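Local coordinates for membrane-bound protease PH1510 (Pyrococcus horikoshii OT3, PDB 3WWV), which is a membrane-bound serine protease, here its C-terminal domain, that cleaves preferentially near hydrophobic or aromatic residues and can degrade casein and a stomatin homolog in vitro, at residues 27-32 with 50-55. Sequence-based numbering, arbitrary orientation.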
# COMPACT_ATOMS: atom_id res chain seq x y z
N ILE A 27 2.28 14.28 6.24
CA ILE A 27 2.44 14.15 4.79
C ILE A 27 1.39 14.95 4.01
O ILE A 27 0.32 15.28 4.53
CB ILE A 27 2.42 12.68 4.28
CG1 ILE A 27 1.04 12.04 4.45
CG2 ILE A 27 3.54 11.87 4.91
CD1 ILE A 27 0.95 10.63 3.89
N LYS A 28 1.72 15.27 2.76
CA LYS A 28 0.77 15.90 1.87
C LYS A 28 0.29 14.86 0.86
O LYS A 28 1.10 14.27 0.14
CB LYS A 28 1.39 17.11 1.18
CG LYS A 28 0.37 18.17 0.79
CD LYS A 28 1.06 19.46 0.35
CE LYS A 28 0.05 20.58 0.11
NZ LYS A 28 -0.59 21.04 1.37
N VAL A 29 -1.01 14.61 0.84
CA VAL A 29 -1.60 13.71 -0.14
C VAL A 29 -2.72 14.44 -0.84
O VAL A 29 -3.65 14.92 -0.18
CB VAL A 29 -2.12 12.40 0.47
CG1 VAL A 29 -2.87 11.58 -0.56
CG2 VAL A 29 -0.97 11.57 1.02
N ARG A 30 -2.64 14.49 -2.17
CA ARG A 30 -3.42 15.40 -3.01
C ARG A 30 -3.05 16.83 -2.57
O ARG A 30 -1.88 17.20 -2.61
CB ARG A 30 -4.93 15.11 -2.92
CG ARG A 30 -5.31 13.70 -3.38
CD ARG A 30 -6.71 13.30 -2.93
NE ARG A 30 -6.84 13.25 -1.47
CZ ARG A 30 -7.89 12.77 -0.81
NH1 ARG A 30 -8.95 12.29 -1.46
NH2 ARG A 30 -7.90 12.78 0.51
N GLY A 31 -4.02 17.61 -2.11
CA GLY A 31 -3.70 18.93 -1.59
C GLY A 31 -3.69 18.97 -0.08
O GLY A 31 -3.26 19.96 0.51
N GLU A 32 -4.15 17.89 0.55
CA GLU A 32 -4.42 17.85 1.99
C GLU A 32 -3.20 17.47 2.82
O GLU A 32 -2.41 16.60 2.44
CB GLU A 32 -5.51 16.82 2.30
CG GLU A 32 -6.92 17.14 1.81
CD GLU A 32 -7.92 16.09 2.28
OE1 GLU A 32 -8.40 16.19 3.44
OE2 GLU A 32 -8.22 15.16 1.50
N VAL A 50 6.06 8.74 -0.41
CA VAL A 50 5.54 7.59 0.33
C VAL A 50 4.27 7.05 -0.32
O VAL A 50 3.56 7.77 -1.05
CB VAL A 50 5.23 7.93 1.81
CG1 VAL A 50 6.52 8.14 2.61
CG2 VAL A 50 4.31 9.13 1.94
N ARG A 51 3.96 5.79 -0.01
CA ARG A 51 2.76 5.12 -0.49
C ARG A 51 1.83 4.86 0.70
O ARG A 51 2.29 4.39 1.73
CB ARG A 51 3.17 3.77 -1.10
CG ARG A 51 2.09 3.09 -1.92
CD ARG A 51 2.40 3.20 -3.40
NE ARG A 51 1.50 4.12 -4.07
CZ ARG A 51 1.68 4.59 -5.30
NH1 ARG A 51 2.74 4.25 -6.01
NH2 ARG A 51 0.79 5.42 -5.81
N VAL A 52 0.54 5.15 0.55
CA VAL A 52 -0.41 4.91 1.64
C VAL A 52 -0.88 3.45 1.63
O VAL A 52 -1.44 3.00 0.64
CB VAL A 52 -1.64 5.87 1.57
CG1 VAL A 52 -2.49 5.73 2.82
CG2 VAL A 52 -1.20 7.32 1.39
N VAL A 53 -0.63 2.71 2.71
CA VAL A 53 -0.92 1.27 2.75
C VAL A 53 -2.06 0.88 3.69
O VAL A 53 -2.64 -0.21 3.56
CB VAL A 53 0.34 0.40 3.04
CG1 VAL A 53 1.39 0.59 1.95
CG2 VAL A 53 0.93 0.72 4.42
N ASP A 54 -2.37 1.76 4.64
CA ASP A 54 -3.44 1.52 5.62
C ASP A 54 -3.82 2.83 6.29
O ASP A 54 -3.23 3.87 6.01
CB ASP A 54 -2.98 0.52 6.69
CG ASP A 54 -4.13 -0.18 7.38
OD1 ASP A 54 -5.32 0.04 7.04
OD2 ASP A 54 -3.84 -0.97 8.30
N MET A 55 -4.80 2.78 7.18
CA MET A 55 -5.24 3.94 7.93
C MET A 55 -5.62 3.55 9.36
O MET A 55 -6.26 2.53 9.58
CB MET A 55 -6.43 4.61 7.25
CG MET A 55 -6.35 6.12 7.26
SD MET A 55 -7.82 6.90 6.60
CE MET A 55 -7.93 6.07 5.04
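Arg30 NH2 and Glu32 OE2 form a salt bridge of 2.6 Å across the hairpin turn that ends strand 24-29. The turn is type II', from Val29 to Glu32. Val29 and Glu32 close it with two backbone hydrogen bonds, and Arg30 holds its positive phi of 60°. Lys28 NZ also donates a hydrogen bond to Gly31 O of the turn, at 3.0 Å. The donor sits above the carbonyl plane, 42° out of it.

No hydrogen bond joins 27-32 to 50-55. The contact is made by methyl groups in the protein interior. Ile27 CG2 lies 4.1 Å from Val50 CG2. Ile27 CD1 meets the same methyl at 4.2 Å, so both ends of the isoleucine fork touch it. Val50 chi1 of -70° puts CG2 between the backbone N and the carbonyl carbon, facing Ile27. Further along, Val29 CG2 and Val52 CG2 are 4.3 Å apart. Val62 touches both Ile27 and Val50, and Met10 of helix 7-10 packs on Val29.

Arg51 points the other way. Its NE hydrogen-bonds to Gly12 O and its NH1 forms a salt bridge with Glu65 OE2. The same NH1 lies close to the like-charged Arg51 NH1 of the second subunit. Val53 and Asp54 form a classic beta bulge against strand 59-64.

Strands 24-29 and 49-56 are not paired with each other; strand 14-19 hydrogen-bonds to both. Their inward side chains meet across the interior of the five-stranded barrel, as expected for the OB fold of NfeD C-terminal domains.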